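PDB 3DFM: teicoplanin pseudoaglycone deacetylase ORF2 from Actinoplanes teichomyceticus, which probably hydrolyses the N-acetyl group of a sugar on the teicoplanin pseudoaglycone, as a zinc-dependent deacetylase of the PIG-L family. Local coordinates for residues Y41-G46 with G93-S98; R58-W63 with D97-K102; P181-E186 with T264-R269. One frame throughout, in Å; residues are numbered along the deposited sequence.

Contact 1 of 3, residues Y41-G46 with G93-S98; sequences YTVFAG and GRFLDS. With ZN (zinc ion), chain C; SO4 (sulfate ion), chain H.
Phe95 lies against Tyr41, Val43 and Phe44, where strand 37-42 runs into a turn. Its CB sits 3.5 Å from Val43 O and 3.8 Å from Phe44 CD1. With CG anti to its own carbonyl carbon (chi1 -60°), the ring swings to the valine, where CD2 meets Val43 CG1 obliquely at 3.6 Å; at the tip CE2 touches Tyr41 OH, which approaches near the ring plane. Arg94 CG lies over the centre of one ring face, and helix 126-147 adds Glu135 and Asp139.

Backbone bonds fix the register. Gly93 N donates to Thr42 O (2.9 Å), Phe95 N only weakly to Val43 O. Gly46 N reaches Phe95 O at 2.8 Å from above the carbonyl plane, 47° out of it, and Gly46 CA comes 3.4 Å from Arg94 O. A water accepts from Asp97 N and donates to Gly46 O.

These loops follow adjacent parallel strands, 37-42 and 89-92, at the C-terminal ends of the strands of a Rossmann-like sheet. The bonds probably help to hold the loop carrying Asp97, whose OD1 binds zinc at 1.9 Å alongside His16 and Asp163. A sulfate, probably from the crystallisation liquor, takes a further zinc position that substrate or water might use.

Contact 2 of 3, residues R58-W63 with D97-K102; sequences RMHTIW and DSIYRK. With ZN (zinc ion), chain C; SO4 (sulfate ion), chain H.
His60 and Tyr100 meet through their polar ends: His60 NE2 and Tyr100 OH are 2.6 Å apart in a hydrogen bond whose proton could sit on either. The bond joins helix 54-62 to the loop that follows strand 89-92, two elements beside the metal site of this PIG-L family enzyme, which has a Rossmann-like fold. The hydroxyl lies near the plane of the imidazole, at its edge, and the rings meet rim to rim, with planes at 44° and neither over the face of the other. Tyr100 OH also comes within 3.7 Å of Trp63 CZ3, near the indole plane.

Beside this polar link is an apolar one. Ile99 CD1 touches Trp63 CH2 at 3.8 Å and CB of Met59 (present as selenomethionine) at 4.1 Å. Its CG1 stands between the backbone N and the carbonyl carbon (chi1 44°), which directs the ethyl arm at the helix while CG2 is turned to the sulfate.

Further out, several partners hold these groups in place. The imidazole is fixed at both nitrogens, since His60 ND1 is bonded to Pro67 O, and Tyr52 packs edge-to-face with the ring. Trp63, the first residue beyond the helix, has Met59 O 3.2 Å above its ring plane, offset toward the rim, while Arg75 makes a cation-pi contact with the indole. On the loop side Tyr100 N bonds back to Asp97 O, and Ile99 CG1 lies over the centre of the phenol ring. Arg101 bends back to form a salt bridge with Asp163, a zinc ligand, so that a second-shell charge probably steadies that carboxylate.

Ser98 OG donates to sulfate O2 at 2.8 Å, the same oxygen that binds the zinc ion.

Contact 3 of 3, residues P181-E186 with T264-R269; sequences PVRLWE and TWPVVR. With ZN (zinc ion), chain E.
Arg183 grips Thr264 OG1 side-on with two nitrogens, NE and NH2, each at 3.0 Å from that oxygen, which lies nearly in the guanidinium plane. A weak third bond runs from NH2 to Thr264 O. The arginine chain turns at chi3 (71°), bringing its flat end back along the neighbouring strand, where Pro266 N lies 3.7 Å above one face, offset toward the rim. Two donors converging on one hydroxyl oxygen should limit the rotation of both side chains. Asp210, on strand 204-211, also touches the arginine.

The backbones pair directly: Leu184 N to Trp265 O is 2.8 Å, and the reverse bond, Trp265 N to Leu184 O, lies in the carbonyl plane. Val267 N reaches Val182 O almost straight, at 175°. Next to it, a water accepts from Val182 N and donates to Val267 O.

Here the mixed sheet passes from parallel to antiparallel pairing. Strand 182-185 is parallel to 151-155 on one flank and antiparallel to 263-269 on the other; the N-to-C directions of the two short segments differ by 144°. Leu184 and Trp265 form the hydrogen-bonded pair, flanked by the non-hydrogen-bonded pairs Arg183-Pro266 and Trp185-Thr264.

On the face bearing Leu184, its CG presses on Val267 CG2 at 3.4 Å, tighter than usual van der Waals contact. Val182 CG1 rests on Val267 CB. The Trp265 ring turns its edge to residues 184-186, with CZ3 3.6 Å from Glu186 CA. Beyond the strand, Glu186 extends past CG to place OE2 2.0 Å from a zinc ion, which His250 also binds.

In the fold
Contacts 1 and 2 are neighbours, with centres 13 Å apart. They share Asp97 and Ser98, so a single loop is held to the sheet by 41-46 and to helix 54-62 by 58-63. Arg101 of contact 2 joins them again: its NH1 lies 2.8 Å from Leu96 O, a probable hydrogen bond, and packs on Phe44 CE1. Both contacts touch the same zinc ion and sulfate, at the site completed by His16 and Asp163. Contact 3 is on the same sheet as contact 1, but their centres are 22 Å apart and they do not touch. From contact 2 it is about 30 Å, centre to centre, across the chain's middle, and it holds a different zinc.

Contact 1 of 3, residues Y41-G46 with G93-S98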
loop_
_atom_site.group_PDB
_atom_site.type_symbol
_atom_site.label_atom_id
_atom_site.label_comp_id
_atom_site.label_asym_id
_atom_site.label_seq_id
_atom_site.Cartn_x
_atom_site.Cartn_y
_atom_site.Cartn_z
ATOM N N TYR A 41 2.485 -8.388 -3.681
ATOM C CA TYR A 41 2.995 -7.685 -4.841
ATOM C C TYR A 41 2.870 -6.187 -4.573
ATOM O O TYR A 41 1.792 -5.709 -4.216
ATOM C CB TYR A 41 2.181 -8.086 -6.084
ATOM C CG TYR A 41 2.321 -7.165 -7.285
ATOM C CD1 TYR A 41 3.542 -7.028 -7.946
ATOM C CD2 TYR A 41 1.234 -6.431 -7.756
ATOM C CE1 TYR A 41 3.683 -6.178 -9.056
ATOM C CE2 TYR A 41 1.357 -5.576 -8.861
ATOM C CZ TYR A 41 2.587 -5.451 -9.501
ATOM O OH TYR A 41 2.733 -4.611 -10.587
ATOM N N THR A 42 3.977 -5.467 -4.730
ATOM C CA THR A 42 3.999 -4.014 -4.523
ATOM C C THR A 42 4.093 -3.325 -5.878
ATOM O O THR A 42 5.024 -3.580 -6.643
ATOM C CB THR A 42 5.177 -3.606 -3.581
ATOM O OG1 THR A 42 4.920 -4.156 -2.280
ATOM C CG2 THR A 42 5.288 -2.063 -3.456
ATOM N N VAL A 43 3.126 -2.457 -6.172
ATOM C CA VAL A 43 3.068 -1.780 -7.468
ATOM C C VAL A 43 4.233 -0.806 -7.690
ATOM O O VAL A 43 5.014 -0.975 -8.623
ATOM C CB VAL A 43 1.718 -1.050 -7.654
ATOM C CG1 VAL A 43 1.689 -0.317 -8.970
ATOM C CG2 VAL A 43 0.554 -2.045 -7.570
ATOM N N PHE A 44 4.346 0.204 -6.822
ATOM C CA PHE A 44 5.340 1.256 -6.990
ATOM C C PHE A 44 6.708 0.909 -6.403
ATOM O O PHE A 44 7.212 1.572 -5.501
ATOM C CB PHE A 44 4.787 2.636 -6.531
ATOM C CG PHE A 44 3.637 3.083 -7.349
ATOM C CD1 PHE A 44 3.843 3.644 -8.597
ATOM C CD2 PHE A 44 2.337 2.843 -6.932
ATOM C CE1 PHE A 44 2.774 4.012 -9.390
ATOM C CE2 PHE A 44 1.250 3.218 -7.730
ATOM C CZ PHE A 44 1.474 3.791 -8.959
ATOM N N ALA A 45 7.308 -0.150 -6.939
ATOM C CA ALA A 45 8.615 -0.593 -6.491
ATOM C C ALA A 45 9.631 -0.556 -7.631
ATOM O O ALA A 45 10.678 -1.174 -7.540
ATOM C CB ALA A 45 8.526 -1.988 -5.880
ATOM N N GLY A 46 9.318 0.172 -8.701
ATOM C CA GLY A 46 10.193 0.248 -9.875
ATOM C C GLY A 46 11.557 0.805 -9.538
ATOM O O GLY A 46 11.666 1.751 -8.752
ATOM N N GLY A 93 7.036 -4.815 -8.263
ATOM C CA GLY A 93 6.612 -4.250 -9.524
ATOM C C GLY A 93 7.557 -3.272 -10.182
ATOM O O GLY A 93 8.493 -2.738 -9.554
ATOM N N ARG A 94 7.253 -2.981 -11.439
ATOM C CA ARG A 94 8.077 -2.113 -12.281
ATOM C C ARG A 94 7.751 -0.605 -12.213
ATOM O O ARG A 94 8.482 0.194 -12.799
ATOM C CB ARG A 94 7.932 -2.558 -13.736
ATOM C CG ARG A 94 6.559 -2.213 -14.320
ATOM C CD ARG A 94 6.480 -2.625 -15.755
ATOM N NE ARG A 94 5.116 -2.654 -16.280
ATOM C CZ ARG A 94 4.558 -1.701 -17.024
ATOM N NH1 ARG A 94 5.212 -0.574 -17.309
ATOM N NH2 ARG A 94 3.318 -1.870 -17.452
ATOM N N PHE A 95 6.648 -0.228 -11.567
ATOM C CA PHE A 95 6.128 1.147 -11.669
ATOM C C PHE A 95 6.902 2.090 -10.780
ATOM O O PHE A 95 7.224 1.746 -9.651
ATOM C CB PHE A 95 4.619 1.188 -11.387
ATOM C CG PHE A 95 3.835 0.353 -12.347
ATOM C CD1 PHE A 95 3.489 0.863 -13.598
ATOM C CD2 PHE A 95 3.511 -0.974 -12.037
ATOM C CE1 PHE A 95 2.799 0.072 -14.524
ATOM C CE2 PHE A 95 2.829 -1.768 -12.951
ATOM C CZ PHE A 95 2.475 -1.242 -14.196
ATOM N N LEU A 96 7.232 3.262 -11.316
ATOM C CA LEU A 96 8.059 4.230 -10.599
ATOM C C LEU A 96 7.215 5.025 -9.621
ATOM O O LEU A 96 6.176 5.580 -9.985
ATOM C CB LEU A 96 8.778 5.170 -11.576
ATOM C CG LEU A 96 9.831 4.608 -12.535
ATOM C CD1 LEU A 96 10.294 5.676 -13.530
ATOM C CD2 LEU A 96 11.004 4.027 -11.766
ATOM N N ASP A 97 7.657 5.081 -8.370
ATOM C CA ASP A 97 6.939 5.865 -7.377
ATOM C C ASP A 97 6.830 7.335 -7.809
ATOM O O ASP A 97 7.633 7.798 -8.617
ATOM C CB ASP A 97 7.616 5.761 -6.016
ATOM C CG ASP A 97 6.708 6.198 -4.896
ATOM O OD1 ASP A 97 5.483 6.279 -5.135
ATOM O OD2 ASP A 97 7.206 6.479 -3.796
ATOM N N SER A 98 5.843 8.045 -7.262
ATOM C CA SER A 98 5.548 9.438 -7.630
ATOM C C SER A 98 6.782 10.371 -7.750
ATOM O O SER A 98 6.847 11.190 -8.676
ATOM C CB SER A 98 4.529 10.037 -6.657
ATOM O OG SER A 98 5.148 10.241 -5.396
HETATM ZN ZN ZN C . 3.958 6.821 -4.177
HETATM S S SO4 H . 5.281 8.768 -1.952
HETATM O O1 SO4 H . 6.582 9.354 -2.233
HETATM O O2 SO4 H . 4.606 8.571 -3.194
HETATM O O3 SO4 H . 5.578 7.584 -1.161
HETATM O O4 SO4 H . 4.487 9.695 -1.182
HETATM O O HOH W 1 9.823 3.384 -7.423
#

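Contact 2 of 3, residues R58-W63 with D97-K102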
loop_
_atom_site.group_PDB
_atom_site.type_symbol
_atom_site.label_atom_id
_atom_site.label_comp_id
_atom_site.label_asym_id
_atom_site.label_seq_id
_atom_site.Cartn_x
_atom_site.Cartn_y
_atom_site.Cartn_z
ATOM N N ARG A 58 15.506 14.963 -1.414
ATOM C CA ARG A 58 15.028 15.324 -0.085
ATOM C C ARG A 58 14.382 14.125 0.623
ATOM O O ARG A 58 14.748 13.802 1.754
ATOM C CB ARG A 58 14.060 16.497 -0.177
ATOM C CG ARG A 58 13.640 17.042 1.174
ATOM C CD ARG A 58 12.330 17.791 1.076
ATOM N NE ARG A 58 11.601 17.782 2.348
ATOM C CZ ARG A 58 10.703 16.861 2.697
ATOM N NH1 ARG A 58 10.420 15.849 1.879
ATOM N NH2 ARG A 58 10.083 16.947 3.871
HETATM N N MSE A 59 13.441 13.457 -0.042
HETATM C CA MSE A 59 12.853 12.219 0.500
HETATM C C MSE A 59 13.904 11.193 0.918
HETATM O O MSE A 59 13.785 10.582 1.979
HETATM C CB MSE A 59 11.864 11.580 -0.487
HETATM C CG MSE A 59 10.486 12.178 -0.447
HETATM SE SE MSE A 59 9.627 12.003 1.306
HETATM C CE MSE A 59 8.618 10.348 1.052
ATOM N N HIS A 60 14.933 11.010 0.091
ATOM C CA HIS A 60 15.976 10.037 0.391
ATOM C C HIS A 60 16.725 10.392 1.683
ATOM O O HIS A 60 17.135 9.492 2.430
ATOM C CB HIS A 60 16.955 9.867 -0.775
ATOM C CG HIS A 60 16.335 9.309 -2.022
ATOM N ND1 HIS A 60 16.992 9.287 -3.234
ATOM C CD2 HIS A 60 15.119 8.752 -2.247
ATOM C CE1 HIS A 60 16.210 8.747 -4.151
ATOM N NE2 HIS A 60 15.070 8.411 -3.578
ATOM N N THR A 61 16.896 11.692 1.933
ATOM C CA THR A 61 17.499 12.183 3.180
ATOM C C THR A 61 16.572 11.931 4.382
ATOM O O THR A 61 17.030 11.512 5.445
ATOM C CB THR A 61 17.895 13.690 3.079
ATOM O OG1 THR A 61 18.726 13.890 1.929
ATOM C CG2 THR A 61 18.670 14.144 4.321
ATOM N N ILE A 62 15.272 12.164 4.206
ATOM C CA ILE A 62 14.291 11.868 5.256
ATOM C C ILE A 62 14.243 10.368 5.565
ATOM O O ILE A 62 13.919 9.981 6.693
ATOM C CB ILE A 62 12.892 12.392 4.893
ATOM C CG1 ILE A 62 12.912 13.917 4.802
ATOM C CG2 ILE A 62 11.834 11.928 5.909
ATOM C CD1 ILE A 62 11.548 14.524 4.813
ATOM N N TRP A 63 14.588 9.542 4.568
ATOM C CA TRP A 63 14.651 8.078 4.733
ATOM C C TRP A 63 15.996 7.606 5.271
ATOM O O TRP A 63 16.244 6.401 5.372
ATOM C CB TRP A 63 14.348 7.340 3.418
ATOM C CG TRP A 63 13.002 7.628 2.817
ATOM C CD1 TRP A 63 11.919 8.156 3.444
ATOM C CD2 TRP A 63 12.593 7.356 1.470
ATOM N NE1 TRP A 63 10.868 8.263 2.568
ATOM C CE2 TRP A 63 11.255 7.776 1.346
ATOM C CE3 TRP A 63 13.235 6.815 0.352
ATOM C CZ2 TRP A 63 10.539 7.670 0.147
ATOM C CZ3 TRP A 63 12.514 6.707 -0.853
ATOM C CH2 TRP A 63 11.187 7.132 -0.937
ATOM N N ASP A 97 7.657 5.081 -8.370
ATOM C CA ASP A 97 6.939 5.865 -7.377
ATOM C C ASP A 97 6.830 7.335 -7.809
ATOM O O ASP A 97 7.633 7.798 -8.617
ATOM C CB ASP A 97 7.616 5.761 -6.016
ATOM C CG ASP A 97 6.708 6.198 -4.896
ATOM O OD1 ASP A 97 5.483 6.279 -5.135
ATOM O OD2 ASP A 97 7.206 6.479 -3.796
ATOM N N SER A 98 5.843 8.045 -7.262
ATOM C CA SER A 98 5.548 9.438 -7.630
ATOM C C SER A 98 6.782 10.371 -7.750
ATOM O O SER A 98 6.847 11.190 -8.676
ATOM C CB SER A 98 4.529 10.037 -6.657
ATOM O OG SER A 98 5.148 10.241 -5.396
ATOM N N ILE A 99 7.748 10.237 -6.844
ATOM C CA ILE A 99 8.932 11.136 -6.819
ATOM C C ILE A 99 9.937 10.863 -7.935
ATOM O O ILE A 99 10.914 11.603 -8.107
ATOM C CB ILE A 99 9.712 11.099 -5.459
ATOM C CG1 ILE A 99 9.895 9.661 -4.960
ATOM C CG2 ILE A 99 9.037 11.964 -4.390
ATOM C CD1 ILE A 99 11.007 9.511 -3.913
ATOM N N TYR A 100 9.717 9.790 -8.684
ATOM C CA TYR A 100 10.607 9.429 -9.776
ATOM C C TYR A 100 9.967 9.614 -11.169
ATOM O O TYR A 100 10.668 9.565 -12.173
ATOM C CB TYR A 100 11.115 7.982 -9.613
ATOM C CG TYR A 100 11.695 7.657 -8.248
ATOM C CD1 TYR A 100 12.768 8.399 -7.720
ATOM C CD2 TYR A 100 11.188 6.609 -7.496
ATOM C CE1 TYR A 100 13.305 8.104 -6.467
ATOM C CE2 TYR A 100 11.716 6.298 -6.245
ATOM C CZ TYR A 100 12.778 7.055 -5.737
ATOM O OH TYR A 100 13.291 6.745 -4.501
ATOM N N ARG A 101 8.655 9.819 -11.224
ATOM C CA ARG A 101 7.939 9.929 -12.500
ATOM C C ARG A 101 8.082 11.321 -13.120
ATOM O O ARG A 101 8.182 12.331 -12.400
ATOM C CB ARG A 101 6.452 9.572 -12.340
ATOM C CG ARG A 101 6.210 8.166 -11.827
ATOM C CD ARG A 101 4.806 7.631 -12.151
ATOM N NE ARG A 101 3.712 8.307 -11.450
ATOM C CZ ARG A 101 3.314 8.062 -10.203
ATOM N NH1 ARG A 101 3.926 7.164 -9.455
ATOM N NH2 ARG A 101 2.280 8.720 -9.694
ATOM N N LYS A 102 8.131 11.356 -14.453
ATOM C CA LYS A 102 8.092 12.605 -15.210
ATOM C C LYS A 102 6.779 12.703 -15.964
ATOM O O LYS A 102 6.117 11.696 -16.214
ATOM C CB LYS A 102 9.263 12.719 -16.189
ATOM C CG LYS A 102 10.579 13.000 -15.521
ATOM C CD LYS A 102 11.626 13.540 -16.488
ATOM C CE LYS A 102 12.897 13.892 -15.731
ATOM N NZ LYS A 102 13.977 14.455 -16.592
HETATM ZN ZN ZN C . 3.958 6.821 -4.177
HETATM S S SO4 H . 5.281 8.768 -1.952
HETATM O O1 SO4 H . 6.582 9.354 -2.233
HETATM O O2 SO4 H . 4.606 8.571 -3.194
HETATM O O3 SO4 H . 5.578 7.584 -1.161
HETATM O O4 SO4 H . 4.487 9.695 -1.182
#

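Contact 3 of 3, residues P181-E186 with T264-R269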
loop_
_atom_site.group_PDB
_atom_site.type_symbol
_atom_site.label_atom_id
_atom_site.label_comp_id
_atom_site.label_asym_id
_atom_site.label_seq_id
_atom_site.Cartn_x
_atom_site.Cartn_y
_atom_site.Cartn_z
ATOM N N PRO A 181 -12.724 -12.363 -6.257
ATOM C CA PRO A 181 -13.197 -11.581 -5.139
ATOM C C PRO A 181 -12.093 -10.637 -4.662
ATOM O O PRO A 181 -10.927 -11.007 -4.652
ATOM C CB PRO A 181 -13.464 -12.636 -4.069
ATOM C CG PRO A 181 -13.677 -13.892 -4.804
ATOM C CD PRO A 181 -12.778 -13.811 -5.972
ATOM N N VAL A 182 -12.479 -9.427 -4.286
ATOM C CA VAL A 182 -11.528 -8.427 -3.819
ATOM C C VAL A 182 -12.015 -7.771 -2.517
ATOM O O VAL A 182 -13.213 -7.555 -2.330
ATOM C CB VAL A 182 -11.206 -7.389 -4.943
ATOM C CG1 VAL A 182 -12.446 -6.604 -5.351
ATOM C CG2 VAL A 182 -10.068 -6.444 -4.532
ATOM N N ARG A 183 -11.077 -7.506 -1.605
ATOM C CA ARG A 183 -11.369 -6.810 -0.367
ATOM C C ARG A 183 -10.403 -5.629 -0.269
ATOM O O ARG A 183 -9.296 -5.687 -0.812
ATOM C CB ARG A 183 -11.183 -7.738 0.846
ATOM C CG ARG A 183 -12.203 -8.866 0.961
ATOM C CD ARG A 183 -12.106 -9.593 2.311
ATOM N NE ARG A 183 -12.605 -8.756 3.409
ATOM C CZ ARG A 183 -13.878 -8.718 3.795
ATOM N NH1 ARG A 183 -14.780 -9.466 3.169
ATOM N NH2 ARG A 183 -14.257 -7.925 4.790
ATOM N N LEU A 184 -10.813 -4.572 0.427
ATOM C CA LEU A 184 -9.907 -3.446 0.680
ATOM C C LEU A 184 -9.591 -3.351 2.173
ATOM O O LEU A 184 -10.489 -3.458 2.992
ATOM C CB LEU A 184 -10.482 -2.117 0.164
ATOM C CG LEU A 184 -10.987 -2.095 -1.287
ATOM C CD1 LEU A 184 -11.601 -0.748 -1.619
ATOM C CD2 LEU A 184 -9.900 -2.450 -2.295
ATOM N N TRP A 185 -8.316 -3.153 2.503
ATOM C CA TRP A 185 -7.894 -2.909 3.875
ATOM C C TRP A 185 -7.972 -1.421 4.212
ATOM O O TRP A 185 -7.923 -0.573 3.330
ATOM C CB TRP A 185 -6.478 -3.441 4.131
ATOM C CG TRP A 185 -5.327 -2.799 3.357
ATOM C CD1 TRP A 185 -4.913 -1.480 3.399
ATOM C CD2 TRP A 185 -4.406 -3.479 2.498
ATOM N NE1 TRP A 185 -3.818 -1.305 2.583
ATOM C CE2 TRP A 185 -3.481 -2.521 2.027
ATOM C CE3 TRP A 185 -4.275 -4.816 2.074
ATOM C CZ2 TRP A 185 -2.439 -2.852 1.144
ATOM C CZ3 TRP A 185 -3.238 -5.143 1.185
ATOM C CH2 TRP A 185 -2.339 -4.163 0.730
ATOM N N GLU A 186 -8.104 -1.125 5.498
ATOM C CA GLU A 186 -8.080 0.241 5.971
ATOM C C GLU A 186 -6.629 0.698 6.013
ATOM O O GLU A 186 -5.822 0.113 6.745
ATOM C CB GLU A 186 -8.698 0.298 7.364
ATOM C CG GLU A 186 -8.683 1.679 7.982
ATOM C CD GLU A 186 -9.222 1.682 9.405
ATOM O OE1 GLU A 186 -8.931 0.738 10.179
ATOM O OE2 GLU A 186 -9.931 2.645 9.745
ATOM N N THR A 264 -11.266 -4.594 7.117
ATOM C CA THR A 264 -11.388 -4.739 5.664
ATOM C C THR A 264 -12.863 -4.630 5.240
ATOM O O THR A 264 -13.776 -4.882 6.039
ATOM C CB THR A 264 -10.802 -6.081 5.137
ATOM O OG1 THR A 264 -11.486 -7.179 5.747
ATOM C CG2 THR A 264 -9.306 -6.198 5.450
ATOM N N TRP A 265 -13.075 -4.250 3.982
ATOM C CA TRP A 265 -14.396 -4.191 3.363
ATOM C C TRP A 265 -14.369 -4.986 2.043
ATOM O O TRP A 265 -13.439 -4.830 1.247
ATOM C CB TRP A 265 -14.753 -2.754 2.996
ATOM C CG TRP A 265 -14.815 -1.758 4.108
ATOM C CD1 TRP A 265 -15.922 -1.377 4.803
ATOM C CD2 TRP A 265 -13.729 -0.973 4.614
ATOM N NE1 TRP A 265 -15.597 -0.408 5.728
ATOM C CE2 TRP A 265 -14.253 -0.142 5.634
ATOM C CE3 TRP A 265 -12.366 -0.888 4.304
ATOM C CZ2 TRP A 265 -13.458 0.761 6.355
ATOM C CZ3 TRP A 265 -11.573 0.026 5.020
ATOM C CH2 TRP A 265 -12.124 0.824 6.035
ATOM N N PRO A 266 -15.417 -5.792 1.777
ATOM C CA PRO A 266 -15.498 -6.416 0.450
ATOM C C PRO A 266 -15.896 -5.360 -0.571
ATOM O O PRO A 266 -16.601 -4.416 -0.219
ATOM C CB PRO A 266 -16.615 -7.448 0.611
ATOM C CG PRO A 266 -17.511 -6.871 1.681
ATOM C CD PRO A 266 -16.565 -6.154 2.634
ATOM N N VAL A 267 -15.414 -5.492 -1.807
ATOM C CA VAL A 267 -15.850 -4.620 -2.896
ATOM C C VAL A 267 -16.857 -5.379 -3.752
ATOM O O VAL A 267 -16.622 -6.532 -4.135
ATOM C CB VAL A 267 -14.685 -4.119 -3.777
ATOM C CG1 VAL A 267 -15.210 -3.164 -4.870
ATOM C CG2 VAL A 267 -13.668 -3.412 -2.925
ATOM N N VAL A 268 -17.990 -4.739 -4.012
ATOM C CA VAL A 268 -19.062 -5.360 -4.773
ATOM C C VAL A 268 -19.528 -4.389 -5.833
ATOM O O VAL A 268 -19.237 -3.183 -5.752
ATOM C CB VAL A 268 -20.250 -5.766 -3.872
ATOM C CG1 VAL A 268 -19.800 -6.748 -2.780
ATOM C CG2 VAL A 268 -20.948 -4.529 -3.276
ATOM N N ARG A 269 -20.211 -4.915 -6.847
ATOM C CA ARG A 269 -20.799 -4.069 -7.874
ATOM C C ARG A 269 -22.014 -3.318 -7.334
ATOM O O ARG A 269 -22.823 -3.874 -6.580
ATOM C CB ARG A 269 -21.165 -4.879 -9.124
ATOM C CG ARG A 269 -19.965 -5.464 -9.875
ATOM C CD ARG A 269 -19.093 -4.391 -10.518
ATOM N NE ARG A 269 -19.757 -3.713 -11.631
ATOM C CZ ARG A 269 -19.242 -2.681 -12.308
ATOM N NH1 ARG A 269 -18.046 -2.194 -11.999
ATOM N NH2 ARG A 269 -19.922 -2.131 -13.301
HETATM ZN ZN ZN E . -10.706 2.485 11.620
HETATM O O HOH W 2 -15.344 -8.842 -4.647
HETATM O O HOH W 3 -12.900 1.339 11.122
#